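Local structure of V-type ATP synthase alpha chain (Nanoarchaeum equitans Kin4-M, 5BN3) at residues Leu336-Ser341 and Pro346-Arg351; Asp195-Phe200 and Ser360-Thr365; Asp208-Ile213 and Glu443-Phe448; Phe449-Arg454 and Lys475-Met480. The protein serves as a subunit of a V-type ATP synthase, pairing beta-rich N-terminal domains and a P-loop nucleotide-binding core, which holds ADP, with a helical C-terminal domain. One frame throughout, in Å; residues are numbered along the deposited sequence.

In the fold
Following the chain from the N terminus, Asp195-Phe200 opens interaction 2 and Asp208-Ile213 opens interaction 3 soon after. Interaction 1 then opens and closes a tight loop of its own between helices 322-335 and 349-357, inside the spans of both. Ser360-Thr365 completes interaction 2 before Glu443-Phe448 completes interaction 3, so these two cross; they also touch, through Phe200 and Ile213. Interaction 4 starts where interaction 3 ends, on the same helix 441-458, and closes the short excursion to helix 472-489. Interactions 1 and 2 stay with the nucleotide-binding core and its flank, interaction 3 joins that core to the helical C-terminal domain, and interaction 4 packs that domain internally.

Interaction 1: residues Leu336-Ser341 and Pro346-Arg351; sequences LGEIPS and PAYLLR
Tyr348 reaches across to Glu338 with its hydroxyl, giving a 2.6 Å hydrogen bond from OH to OE1. The acceptor lone pair is the syn one, on the side of the other carboxylate oxygen, and the carboxylate stands at 78° to the ring, meeting it at the edge. Tyr348 chi1 of 46° places the ring in the crowded position between its backbone N and carbonyl carbon, where CB of Pro346 lies over one face, offset toward the rim. The second close spot is where Ser341 meets Ala347: Ser341 CB sits 3.6 Å from Ala347 CA, and Ser341 CB is 3.8 Å from Ala347 CB. Between these points the backbones meet only through a water, which donates to Ile339 O (2.7 Å) and accepts from Ala347 N (3.0 Å). The solvent side is at Gly337, the exposed residue of the Schellman motif that ends helix 322-335. On the buried side the type I turn Pro346-Leu349 leads into helix 349-357, with Tyr348 at its N-cap position. Glu338 has further partners: OE1 bonds to Ser333 OG, and OE2 forms a salt bridge with Lys5 of a neighbouring NEQ263 chain. Tyrosine, serine and lysine together would be expected to keep this carboxylate ionised and fix its rotation at the subunit interface.

Interaction 2: residues Asp195-Phe200 and Ser360-Thr365; sequences DYNYPF and SGRVRT
Arg362 turns the edge of its guanidinium to the backbone of Asp195 and one of its faces to Asn197. Its NE donates to Asp195 O over 2.9 Å in an almost straight bond, with an N-H...O angle of 176°, and the oxygen lies in the guanidinium plane. Asn197 comes from above: its CB rests 3.6 Å from Arg362 NE, over the face but shifted toward the rim, and its amide plane is tilted 34° from the guanidinium. The arginine chain runs extended from the strand and then bends at chi3 (112°), swinging the flat group round beside the loop. Asp195 and Asn197 are exposed, and a glycerol, probably from the crystallisation liquor, takes a weak hydrogen bond from Asn197 ND2. Farther along, a water bridges the segments, donating to Ser360 OG at 2.5 Å and lying 3.2 Å from Tyr196 OH; Ser360 OG also bonds to Tyr357 O. Arg362 is tied by its backbone to Leu194, just before the loop, where strand 192-193 pairs antiparallel with strand 361-364. The side-chain bond adds a tie next to that pairing, at the margin of the mixed beta-sheet of the P-loop NTPase-type nucleotide-binding domain.

Interaction 3: residues Asp208-Ile213 and Glu443-Phe448; sequences DIMFPI and EIREEF
The guanidinium of Arg445 presents its NE and NH2 edge to two successive carbonyl oxygens, those of Ile209 and Met210, while Trp427 makes a cation-pi contact with it. The ring of Phe448, a turn further along the same helix, is met obliquely by Met210 CE at 4.1 Å and takes part in an edge-to-face pair with Phe488. Of the two main bonds, Arg445 NH2 to Met210 O is 2.8 Å long with an N-H...O angle of 154°. Arg445 NE to Ile209 O has the same 2.8 Å length but is more bent, at 135°, and NE adds a weak second bond to Met210 O. Both oxygens lie somewhat out of the guanidinium plane, so the grip is slightly twisted. An all-extended chain from CG to NE carries the charge across from helix 441-458 to the backbone carbonyls of Ile209 and Met210, which would probably be stabilised by it. Met210 slides past Arg445 in the opposite sense. Bends at chi2 (-73°) and chi3 fold its methyl back, bringing CE to 3.8 Å from Arg445 CG. Beside it, Ile209 CG2 comes to 4.3 Å from Arg445 CD, and Ile209 also packs on Thr506 and Met510 of helix 503-523. Here the nucleotide-binding domain is joined to the helical C-terminal domain of the V- and A-type subunit family.

Interaction 4: residues Phe449-Arg454 and Lys475-Met480; sequences FAILKR and KIYLHM
The segments 449-454 of helix 441-458 and 475-480 of helix 472-489 cross steeply, their axes 8.8 Å apart at closest approach and their directions 116° apart, with Ile451 and Tyr477 nearest through their CA atoms. The crossing is packed around the Tyr477 ring. Arg454 lays its aliphatic stem over one face: CG stands 3.6 Å from the ring centroid and only 11° off the normal, a well-centred CH-pi contact. The arginine chain bends at chi2, its guanidinium ends inclined 56° to the ring, and NH1 finds its salt-bridge partner in Glu457 on its own helix. Ile451 works at the ring's edge instead, with CG1 4.2 Å from Tyr477 CD1. Its other branch, CG2, packs against Met480 CB and Tyr477 O, both at 3.9 Å. Ile451 and Met480 are buried and both also pack on Tyr517 of helix 503-523, which closes the inner side of the crossing, whereas Arg454 and Tyr477 remain partly exposed. The contact joins helices 441-458 and 472-489 within the helical C-terminal domain of V- and A-type subunits.

Interaction 1: residues Leu336-Ser341 and Pro346-Arg351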
loop_
_atom_site.group_PDB
_atom_site.type_symbol
_atom_site.label_atom_id
_atom_site.label_comp_id
_atom_site.label_asym_id
_atom_site.label_seq_id
_atom_site.Cartn_x
_atom_site.Cartn_y
_atom_site.Cartn_z
ATOM N N LEU A 336 13.879 12.822 -18.052
ATOM C CA LEU A 336 14.864 12.028 -18.781
ATOM C C LEU A 336 14.312 10.655 -19.142
ATOM O O LEU A 336 14.919 9.919 -19.919
ATOM C CB LEU A 336 16.143 11.868 -17.957
ATOM C CG LEU A 336 17.076 13.076 -17.894
ATOM C CD1 LEU A 336 18.153 12.869 -16.849
ATOM C CD2 LEU A 336 17.702 13.316 -19.251
ATOM N N GLY A 337 13.159 10.313 -18.576
ATOM C CA GLY A 337 12.556 9.017 -18.819
ATOM C C GLY A 337 13.345 7.907 -18.155
ATOM O O GLY A 337 13.428 6.793 -18.676
ATOM N N GLU A 338 13.940 8.215 -17.008
ATOM C CA GLU A 338 14.620 7.202 -16.214
ATOM C C GLU A 338 13.579 6.422 -15.426
ATOM O O GLU A 338 12.553 6.977 -15.031
ATOM C CB GLU A 338 15.627 7.850 -15.258
ATOM C CG GLU A 338 16.893 8.366 -15.928
ATOM C CD GLU A 338 17.826 9.067 -14.956
ATOM O OE1 GLU A 338 17.364 9.470 -13.867
ATOM O OE2 GLU A 338 19.023 9.217 -15.281
ATOM N N ILE A 339 13.836 5.136 -15.206
ATOM C CA ILE A 339 12.938 4.316 -14.403
ATOM C C ILE A 339 13.027 4.757 -12.948
ATOM O O ILE A 339 14.109 4.758 -12.361
ATOM C CB ILE A 339 13.285 2.818 -14.500
ATOM C CG1 ILE A 339 13.292 2.359 -15.960
ATOM C CG2 ILE A 339 12.303 1.987 -13.687
ATOM C CD1 ILE A 339 13.701 0.911 -16.138
ATOM N N PRO A 340 11.889 5.155 -12.362
ATOM C CA PRO A 340 11.903 5.581 -10.961
ATOM C C PRO A 340 12.215 4.410 -10.044
ATOM O O PRO A 340 11.861 3.276 -10.370
ATOM C CB PRO A 340 10.462 6.042 -10.716
ATOM C CG PRO A 340 9.902 6.312 -12.069
ATOM C CD PRO A 340 10.565 5.333 -12.985
ATOM N N SER A 341 12.882 4.677 -8.927
ATOM C CA SER A 341 13.074 3.664 -7.900
ATOM C C SER A 341 12.037 3.893 -6.816
ATOM O O SER A 341 10.912 4.292 -7.112
ATOM C CB SER A 341 14.483 3.734 -7.313
ATOM O OG SER A 341 14.646 2.771 -6.290
ATOM N N PRO A 346 14.884 8.665 -8.127
ATOM C CA PRO A 346 15.860 7.896 -8.907
ATOM C C PRO A 346 16.628 6.931 -8.009
ATOM O O PRO A 346 16.750 7.176 -6.807
ATOM C CB PRO A 346 16.798 8.976 -9.460
ATOM C CG PRO A 346 16.601 10.162 -8.570
ATOM C CD PRO A 346 15.166 10.111 -8.152
ATOM N N ALA A 347 17.137 5.848 -8.583
ATOM C CA ALA A 347 17.841 4.837 -7.805
ATOM C C ALA A 347 19.162 5.343 -7.229
ATOM O O ALA A 347 19.716 4.736 -6.310
ATOM C CB ALA A 347 18.063 3.591 -8.647
ATOM N N TYR A 348 19.663 6.451 -7.770
ATOM C CA TYR A 348 20.929 7.017 -7.315
ATOM C C TYR A 348 20.756 8.098 -6.246
ATOM O O TYR A 348 21.671 8.883 -6.002
ATOM C CB TYR A 348 21.741 7.554 -8.503
ATOM C CG TYR A 348 20.954 8.398 -9.483
ATOM C CD1 TYR A 348 20.752 9.752 -9.259
ATOM C CD2 TYR A 348 20.436 7.845 -10.647
ATOM C CE1 TYR A 348 20.044 10.527 -10.154
ATOM C CE2 TYR A 348 19.728 8.614 -11.549
ATOM C CZ TYR A 348 19.536 9.954 -11.295
ATOM O OH TYR A 348 18.831 10.730 -12.185
ATOM N N LEU A 349 19.591 8.128 -5.601
ATOM C CA LEU A 349 19.311 9.124 -4.566
ATOM C C LEU A 349 20.342 9.103 -3.439
ATOM O O LEU A 349 20.850 10.149 -3.042
ATOM C CB LEU A 349 17.906 8.926 -3.988
ATOM C CG LEU A 349 17.526 9.863 -2.837
ATOM C CD1 LEU A 349 17.544 11.312 -3.296
ATOM C CD2 LEU A 349 16.165 9.506 -2.256
ATOM N N LEU A 350 20.650 7.911 -2.933
ATOM C CA LEU A 350 21.602 7.768 -1.833
ATOM C C LEU A 350 22.989 8.292 -2.200
ATOM O O LEU A 350 23.634 8.976 -1.405
ATOM C CB LEU A 350 21.692 6.304 -1.390
ATOM C CG LEU A 350 22.722 6.000 -0.298
ATOM C CD1 LEU A 350 22.350 6.687 1.002
ATOM C CD2 LEU A 350 22.869 4.502 -0.086
ATOM N N ARG A 351 23.437 7.976 -3.411
ATOM C CA ARG A 351 24.743 8.416 -3.894
ATOM C C ARG A 351 24.806 9.937 -4.001
ATOM O O ARG A 351 25.819 10.551 -3.656
ATOM C CB ARG A 351 25.041 7.775 -5.256
ATOM C CG ARG A 351 26.460 7.986 -5.769
ATOM C CD ARG A 351 26.622 7.409 -7.170
ATOM N NE ARG A 351 25.896 8.192 -8.169
ATOM C CZ ARG A 351 25.454 7.704 -9.323
ATOM N NH1 ARG A 351 25.657 6.430 -9.626
ATOM N NH2 ARG A 351 24.801 8.487 -10.169
HETATM O O HOH W 1 16.548 5.732 -11.560
#

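Interaction 2: residues Asp195-Phe200 and Ser360-Thr365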
loop_
_atom_site.group_PDB
_atom_site.type_symbol
_atom_site.label_atom_id
_atom_site.label_comp_id
_atom_site.label_asym_id
_atom_site.label_seq_id
_atom_site.Cartn_x
_atom_site.Cartn_y
_atom_site.Cartn_z
ATOM N N ASP A 195 40.409 13.351 13.597
ATOM C CA ASP A 195 39.449 12.808 14.546
ATOM C C ASP A 195 38.594 13.927 15.114
ATOM O O ASP A 195 39.020 15.084 15.155
ATOM C CB ASP A 195 40.169 12.088 15.687
ATOM C CG ASP A 195 40.884 10.835 15.226
ATOM O OD1 ASP A 195 40.515 10.295 14.161
ATOM O OD2 ASP A 195 41.812 10.386 15.934
ATOM N N TYR A 196 37.386 13.583 15.546
ATOM C CA TYR A 196 36.565 14.532 16.282
ATOM C C TYR A 196 37.300 14.909 17.559
ATOM O O TYR A 196 38.147 14.158 18.045
ATOM C CB TYR A 196 35.192 13.941 16.581
ATOM C CG TYR A 196 34.352 13.767 15.342
ATOM C CD1 TYR A 196 34.305 14.758 14.372
ATOM C CD2 TYR A 196 33.620 12.608 15.131
ATOM C CE1 TYR A 196 33.541 14.606 13.233
ATOM C CE2 TYR A 196 32.855 12.447 13.994
ATOM C CZ TYR A 196 32.821 13.451 13.048
ATOM O OH TYR A 196 32.063 13.304 11.911
ATOM N N ASN A 197 36.968 16.070 18.101
ATOM C CA ASN A 197 37.826 16.722 19.070
ATOM C C ASN A 197 37.007 17.455 20.115
ATOM O O ASN A 197 37.314 17.437 21.308
ATOM C CB ASN A 197 38.693 17.728 18.309
ATOM C CG ASN A 197 39.693 18.432 19.191
ATOM O OD1 ASN A 197 40.075 17.927 20.246
ATOM N ND2 ASN A 197 40.136 19.605 18.756
ATOM N N TYR A 198 35.938 18.080 19.641
ATOM C CA TYR A 198 35.275 19.136 20.378
ATOM C C TYR A 198 33.804 19.166 19.987
ATOM O O TYR A 198 33.471 19.020 18.810
ATOM C CB TYR A 198 35.940 20.452 19.989
ATOM C CG TYR A 198 35.792 21.576 20.977
ATOM C CD1 TYR A 198 36.704 21.739 22.010
ATOM C CD2 TYR A 198 34.761 22.493 20.860
ATOM C CE1 TYR A 198 36.581 22.779 22.909
ATOM C CE2 TYR A 198 34.628 23.534 21.752
ATOM C CZ TYR A 198 35.541 23.673 22.774
ATOM O OH TYR A 198 35.408 24.712 23.664
ATOM N N PRO A 199 32.916 19.356 20.972
ATOM C CA PRO A 199 31.480 19.349 20.674
ATOM C C PRO A 199 31.056 20.557 19.846
ATOM O O PRO A 199 31.684 21.613 19.932
ATOM C CB PRO A 199 30.834 19.413 22.062
ATOM C CG PRO A 199 31.868 20.054 22.931
ATOM C CD PRO A 199 33.189 19.570 22.404
ATOM N N PHE A 200 30.009 20.387 19.046
ATOM C CA PHE A 200 29.402 21.491 18.319
ATOM C C PHE A 200 28.355 22.134 19.228
ATOM O O PHE A 200 27.264 21.590 19.409
ATOM C CB PHE A 200 28.759 20.974 17.029
ATOM C CG PHE A 200 28.058 22.032 16.223
ATOM C CD1 PHE A 200 28.767 23.085 15.666
ATOM C CD2 PHE A 200 26.689 21.956 15.998
ATOM C CE1 PHE A 200 28.125 24.053 14.914
ATOM C CE2 PHE A 200 26.040 22.921 15.246
ATOM C CZ PHE A 200 26.758 23.972 14.702
ATOM N N SER A 360 31.253 17.077 4.723
ATOM C CA SER A 360 31.418 17.490 6.111
ATOM C C SER A 360 32.671 16.844 6.674
ATOM O O SER A 360 33.229 15.925 6.071
ATOM C CB SER A 360 30.208 17.081 6.947
ATOM O OG SER A 360 30.153 15.675 7.103
ATOM N N GLY A 361 33.127 17.328 7.823
ATOM C CA GLY A 361 34.281 16.732 8.468
ATOM C C GLY A 361 35.276 17.750 8.974
ATOM O O GLY A 361 35.307 18.891 8.511
ATOM N N ARG A 362 36.081 17.330 9.942
ATOM C CA ARG A 362 37.183 18.133 10.445
ATOM C C ARG A 362 38.455 17.668 9.743
ATOM O O ARG A 362 38.716 16.466 9.657
ATOM C CB ARG A 362 37.301 17.946 11.958
ATOM C CG ARG A 362 38.404 18.746 12.619
ATOM C CD ARG A 362 38.259 18.705 14.130
ATOM N NE ARG A 362 39.326 17.948 14.777
ATOM C CZ ARG A 362 40.479 18.477 15.169
ATOM N NH1 ARG A 362 40.722 19.765 14.972
ATOM N NH2 ARG A 362 41.392 17.715 15.754
ATOM N N VAL A 363 39.232 18.608 9.211
ATOM C CA VAL A 363 40.376 18.236 8.381
ATOM C C VAL A 363 41.648 19.011 8.702
ATOM O O VAL A 363 41.610 20.073 9.329
ATOM C CB VAL A 363 40.078 18.434 6.871
ATOM C CG1 VAL A 363 38.845 17.660 6.448
ATOM C CG2 VAL A 363 39.906 19.910 6.554
ATOM N N ARG A 364 42.774 18.454 8.271
ATOM C CA ARG A 364 44.011 19.206 8.168
ATOM C C ARG A 364 44.005 19.846 6.783
ATOM O O ARG A 364 43.973 19.143 5.770
ATOM C CB ARG A 364 45.216 18.275 8.303
ATOM C CG ARG A 364 46.551 18.992 8.380
ATOM C CD ARG A 364 46.693 19.743 9.693
ATOM N NE ARG A 364 46.663 18.839 10.840
ATOM C CZ ARG A 364 46.632 19.235 12.109
ATOM N NH1 ARG A 364 46.624 20.526 12.404
ATOM N NH2 ARG A 364 46.606 18.337 13.085
ATOM N N THR A 365 44.009 21.175 6.739
ATOM C CA THR A 365 43.936 21.902 5.472
ATOM C C THR A 365 45.230 21.788 4.672
ATOM O O THR A 365 46.240 21.310 5.183
ATOM C CB THR A 365 43.614 23.392 5.696
ATOM O OG1 THR A 365 44.702 24.021 6.384
ATOM C CG2 THR A 365 42.346 23.544 6.514
HETATM O O HOH W 2 31.042 14.696 9.255
#

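Interaction 3: residues Asp208-Ile213 and Glu443-Phe448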
loop_
_atom_site.group_PDB
_atom_site.type_symbol
_atom_site.label_atom_id
_atom_site.label_comp_id
_atom_site.label_asym_id
_atom_site.label_seq_id
_atom_site.Cartn_x
_atom_site.Cartn_y
_atom_site.Cartn_z
ATOM N N ASP A 208 22.720 20.452 22.745
ATOM C CA ASP A 208 24.061 20.578 23.317
ATOM C C ASP A 208 24.394 19.486 24.333
ATOM O O ASP A 208 25.551 19.086 24.464
ATOM C CB ASP A 208 24.259 21.967 23.939
ATOM C CG ASP A 208 24.288 23.073 22.901
ATOM O OD1 ASP A 208 24.467 22.762 21.704
ATOM O OD2 ASP A 208 24.139 24.254 23.283
ATOM N N ILE A 209 23.382 19.002 25.044
ATOM C CA ILE A 209 23.605 18.009 26.089
ATOM C C ILE A 209 23.048 16.638 25.721
ATOM O O ILE A 209 23.751 15.629 25.804
ATOM C CB ILE A 209 22.978 18.450 27.425
ATOM C CG1 ILE A 209 23.513 19.822 27.833
ATOM C CG2 ILE A 209 23.274 17.436 28.507
ATOM C CD1 ILE A 209 25.011 19.853 28.068
ATOM N N MET A 210 21.785 16.607 25.311
ATOM C CA MET A 210 21.106 15.346 25.042
ATOM C C MET A 210 21.628 14.634 23.794
ATOM O O MET A 210 22.011 13.468 23.863
ATOM C CB MET A 210 19.594 15.570 24.949
ATOM C CG MET A 210 18.978 16.196 26.193
ATOM S SD MET A 210 18.889 15.043 27.582
ATOM C CE MET A 210 20.261 15.608 28.574
ATOM N N PHE A 211 21.657 15.332 22.661
ATOM C CA PHE A 211 22.092 14.709 21.407
ATOM C C PHE A 211 23.153 15.511 20.647
ATOM O O PHE A 211 22.970 15.811 19.467
ATOM C CB PHE A 211 20.879 14.467 20.500
ATOM C CG PHE A 211 19.733 13.771 21.191
ATOM C CD1 PHE A 211 19.755 12.397 21.382
ATOM C CD2 PHE A 211 18.638 14.490 21.648
ATOM C CE1 PHE A 211 18.705 11.752 22.018
ATOM C CE2 PHE A 211 17.585 13.851 22.285
ATOM C CZ PHE A 211 17.621 12.481 22.469
ATOM N N PRO A 212 24.284 15.823 21.303
ATOM C CA PRO A 212 25.256 16.693 20.635
ATOM C C PRO A 212 26.047 15.975 19.549
ATOM O O PRO A 212 26.226 14.759 19.619
ATOM C CB PRO A 212 26.202 17.087 21.773
ATOM C CG PRO A 212 26.181 15.907 22.682
ATOM C CD PRO A 212 24.765 15.377 22.626
ATOM N N ILE A 213 26.499 16.726 18.550
ATOM C CA ILE A 213 27.464 16.214 17.588
ATOM C C ILE A 213 28.787 16.942 17.783
ATOM O O ILE A 213 28.853 17.952 18.488
ATOM C CB ILE A 213 27.000 16.410 16.129
ATOM C CG1 ILE A 213 26.768 17.889 15.820
ATOM C CG2 ILE A 213 25.746 15.624 15.863
ATOM C CD1 ILE A 213 26.363 18.148 14.373
ATOM N N GLU A 443 26.632 11.923 34.480
ATOM C CA GLU A 443 25.669 11.214 35.322
ATOM C C GLU A 443 24.268 11.813 35.216
ATOM O O GLU A 443 23.280 11.085 35.113
ATOM C CB GLU A 443 26.112 11.216 36.787
ATOM C CG GLU A 443 25.139 10.482 37.706
ATOM C CD GLU A 443 25.317 10.833 39.171
ATOM O OE1 GLU A 443 26.097 11.762 39.472
ATOM O OE2 GLU A 443 24.670 10.183 40.021
ATOM N N ILE A 444 24.188 13.141 35.255
ATOM C CA ILE A 444 22.905 13.837 35.205
ATOM C C ILE A 444 22.213 13.625 33.857
ATOM O O ILE A 444 20.987 13.494 33.792
ATOM C CB ILE A 444 23.071 15.348 35.498
ATOM C CG1 ILE A 444 23.706 15.555 36.877
ATOM C CG2 ILE A 444 21.735 16.057 35.445
ATOM C CD1 ILE A 444 24.022 17.006 37.201
ATOM N N ARG A 445 23.002 13.582 32.787
ATOM C CA ARG A 445 22.479 13.300 31.454
ATOM C C ARG A 445 21.819 11.925 31.424
ATOM O O ARG A 445 20.696 11.782 30.943
ATOM C CB ARG A 445 23.601 13.377 30.412
ATOM C CG ARG A 445 23.158 13.109 28.978
ATOM C CD ARG A 445 24.313 13.315 28.007
ATOM N NE ARG A 445 23.961 12.971 26.631
ATOM C CZ ARG A 445 24.190 11.784 26.080
ATOM N NH1 ARG A 445 24.768 10.824 26.787
ATOM N NH2 ARG A 445 23.840 11.554 24.822
ATOM N N GLU A 446 22.521 10.922 31.948
ATOM C CA GLU A 446 21.980 9.567 32.052
ATOM C C GLU A 446 20.706 9.556 32.883
ATOM O O GLU A 446 19.761 8.822 32.595
ATOM C CB GLU A 446 23.007 8.631 32.696
ATOM C CG GLU A 446 24.156 8.220 31.794
ATOM C CD GLU A 446 25.112 7.263 32.482
ATOM O OE1 GLU A 446 25.114 7.219 33.732
ATOM O OE2 GLU A 446 25.858 6.553 31.775
ATOM N N GLU A 447 20.700 10.381 33.924
ATOM C CA GLU A 447 19.569 10.500 34.833
ATOM C C GLU A 447 18.354 11.097 34.125
ATOM O O GLU A 447 17.227 10.629 34.303
ATOM C CB GLU A 447 19.978 11.374 36.019
ATOM C CG GLU A 447 19.008 11.399 37.181
ATOM C CD GLU A 447 19.531 12.237 38.332
ATOM O OE1 GLU A 447 19.124 13.414 38.447
ATOM O OE2 GLU A 447 20.355 11.724 39.121
ATOM N N PHE A 448 18.587 12.134 33.326
ATOM C CA PHE A 448 17.518 12.759 32.551
ATOM C C PHE A 448 16.898 11.760 31.577
ATOM O O PHE A 448 15.677 11.662 31.472
ATOM C CB PHE A 448 18.040 13.986 31.791
ATOM C CG PHE A 448 18.105 15.243 32.623
ATOM C CD1 PHE A 448 18.028 15.190 34.009
ATOM C CD2 PHE A 448 18.229 16.482 32.010
ATOM C CE1 PHE A 448 18.082 16.351 34.766
ATOM C CE2 PHE A 448 18.283 17.646 32.764
ATOM C CZ PHE A 448 18.210 17.579 34.143
#

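Interaction 4: residues Phe449-Arg454 and Lys475-Met480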
loop_
_atom_site.group_PDB
_atom_site.type_symbol
_atom_site.label_atom_id
_atom_site.label_comp_id
_atom_site.label_asym_id
_atom_site.label_seq_id
_atom_site.Cartn_x
_atom_site.Cartn_y
_atom_site.Cartn_z
ATOM N N PHE A 449 17.746 11.019 30.870
ATOM C CA PHE A 449 17.272 10.003 29.936
ATOM C C PHE A 449 16.477 8.916 30.653
ATOM O O PHE A 449 15.454 8.453 30.153
ATOM C CB PHE A 449 18.451 9.378 29.186
ATOM C CG PHE A 449 18.881 10.153 27.969
ATOM C CD1 PHE A 449 18.061 10.222 26.852
ATOM C CD2 PHE A 449 20.113 10.790 27.932
ATOM C CE1 PHE A 449 18.455 10.924 25.724
ATOM C CE2 PHE A 449 20.513 11.494 26.807
ATOM C CZ PHE A 449 19.683 11.561 25.703
ATOM N N ALA A 450 16.953 8.515 31.828
ATOM C CA ALA A 450 16.289 7.473 32.608
ATOM C C ALA A 450 14.898 7.899 33.074
ATOM O O ALA A 450 13.960 7.101 33.061
ATOM C CB ALA A 450 17.150 7.071 33.798
ATOM N N ILE A 451 14.773 9.157 33.488
ATOM C CA ILE A 451 13.500 9.691 33.967
ATOM C C ILE A 451 12.488 9.863 32.832
ATOM O O ILE A 451 11.319 9.499 32.971
ATOM C CB ILE A 451 13.710 11.034 34.710
ATOM C CG1 ILE A 451 14.444 10.797 36.035
ATOM C CG2 ILE A 451 12.389 11.735 34.961
ATOM C CD1 ILE A 451 14.919 12.069 36.708
ATOM N N LEU A 452 12.943 10.416 31.710
ATOM C CA LEU A 452 12.087 10.606 30.540
ATOM C C LEU A 452 11.583 9.271 29.993
ATOM O O LEU A 452 10.441 9.165 29.544
ATOM C CB LEU A 452 12.837 11.380 29.452
ATOM C CG LEU A 452 13.203 12.825 29.800
ATOM C CD1 LEU A 452 14.182 13.407 28.794
ATOM C CD2 LEU A 452 11.952 13.676 29.870
ATOM N N LYS A 453 12.440 8.255 30.040
ATOM C CA LYS A 453 12.070 6.915 29.594
ATOM C C LYS A 453 11.050 6.288 30.542
ATOM O O LYS A 453 10.059 5.709 30.101
ATOM C CB LYS A 453 13.312 6.024 29.483
ATOM C CG LYS A 453 13.022 4.555 29.176
ATOM C CD LYS A 453 12.322 4.376 27.828
ATOM C CE LYS A 453 12.157 2.899 27.484
ATOM N NZ LYS A 453 11.538 2.700 26.144
ATOM N N ARG A 454 11.297 6.418 31.843
ATOM C CA ARG A 454 10.403 5.859 32.854
ATOM C C ARG A 454 9.035 6.530 32.807
ATOM O O ARG A 454 8.007 5.863 32.916
ATOM C CB ARG A 454 11.015 5.997 34.252
ATOM C CG ARG A 454 10.256 5.245 35.342
ATOM C CD ARG A 454 10.550 3.749 35.294
ATOM N NE ARG A 454 9.637 2.966 36.126
ATOM C CZ ARG A 454 8.623 2.253 35.646
ATOM N NH1 ARG A 454 8.396 2.223 34.340
ATOM N NH2 ARG A 454 7.840 1.567 36.466
ATOM N N LYS A 475 4.802 8.300 40.682
ATOM C CA LYS A 475 4.404 9.689 40.451
ATOM C C LYS A 475 5.587 10.652 40.393
ATOM O O LYS A 475 5.524 11.674 39.709
ATOM C CB LYS A 475 3.422 10.158 41.529
ATOM C CG LYS A 475 1.996 9.658 41.355
ATOM C CD LYS A 475 1.078 10.299 42.386
ATOM C CE LYS A 475 -0.335 9.742 42.312
ATOM N NZ LYS A 475 -1.206 10.323 43.372
ATOM N N ILE A 476 6.659 10.330 41.111
ATOM C CA ILE A 476 7.845 11.181 41.140
ATOM C C ILE A 476 8.496 11.291 39.759
ATOM O O ILE A 476 9.151 12.287 39.452
ATOM C CB ILE A 476 8.882 10.699 42.196
ATOM C CG1 ILE A 476 9.972 11.758 42.411
ATOM C CG2 ILE A 476 9.482 9.356 41.804
ATOM C CD1 ILE A 476 11.219 11.244 43.112
ATOM N N TYR A 477 8.301 10.276 38.922
ATOM C CA TYR A 477 8.852 10.297 37.571
ATOM C C TYR A 477 8.050 11.221 36.658
ATOM O O TYR A 477 8.603 11.860 35.762
ATOM C CB TYR A 477 8.934 8.878 36.996
ATOM C CG TYR A 477 10.013 8.041 37.639
ATOM C CD1 TYR A 477 11.353 8.285 37.372
ATOM C CD2 TYR A 477 9.699 7.012 38.515
ATOM C CE1 TYR A 477 12.349 7.530 37.956
ATOM C CE2 TYR A 477 10.691 6.248 39.106
ATOM C CZ TYR A 477 12.014 6.514 38.822
ATOM O OH TYR A 477 13.012 5.764 39.401
ATOM N N LEU A 478 6.744 11.292 36.895
ATOM C CA LEU A 478 5.885 12.221 36.172
ATOM C C LEU A 478 6.188 13.647 36.623
ATOM O O LEU A 478 6.097 14.593 35.841
ATOM C CB LEU A 478 4.412 11.891 36.426
ATOM C CG LEU A 478 4.014 10.422 36.258
ATOM C CD1 LEU A 478 2.525 10.217 36.504
ATOM C CD2 LEU A 478 4.403 9.918 34.881
ATOM N N HIS A 479 6.556 13.784 37.892
ATOM C CA HIS A 479 6.894 15.077 38.473
ATOM C C HIS A 479 8.202 15.606 37.894
ATOM O O HIS A 479 8.255 16.724 37.380
ATOM C CB HIS A 479 7.010 14.951 39.992
ATOM C CG HIS A 479 7.180 16.253 40.698
ATOM N ND1 HIS A 479 6.247 17.272 40.626
ATOM C CD2 HIS A 479 8.167 16.716 41.504
ATOM C CE1 HIS A 479 6.655 18.295 41.346
ATOM N NE2 HIS A 479 7.822 17.982 41.893
ATOM N N MET A 480 9.254 14.797 37.985
ATOM C CA MET A 480 10.570 15.178 37.478
ATOM C C MET A 480 10.590 15.277 35.956
ATOM O O MET A 480 11.286 16.124 35.392
ATOM C CB MET A 480 11.633 14.177 37.934
ATOM C CG MET A 480 11.820 14.101 39.437
ATOM S SD MET A 480 12.190 15.702 40.172
ATOM C CE MET A 480 13.658 16.159 39.251
#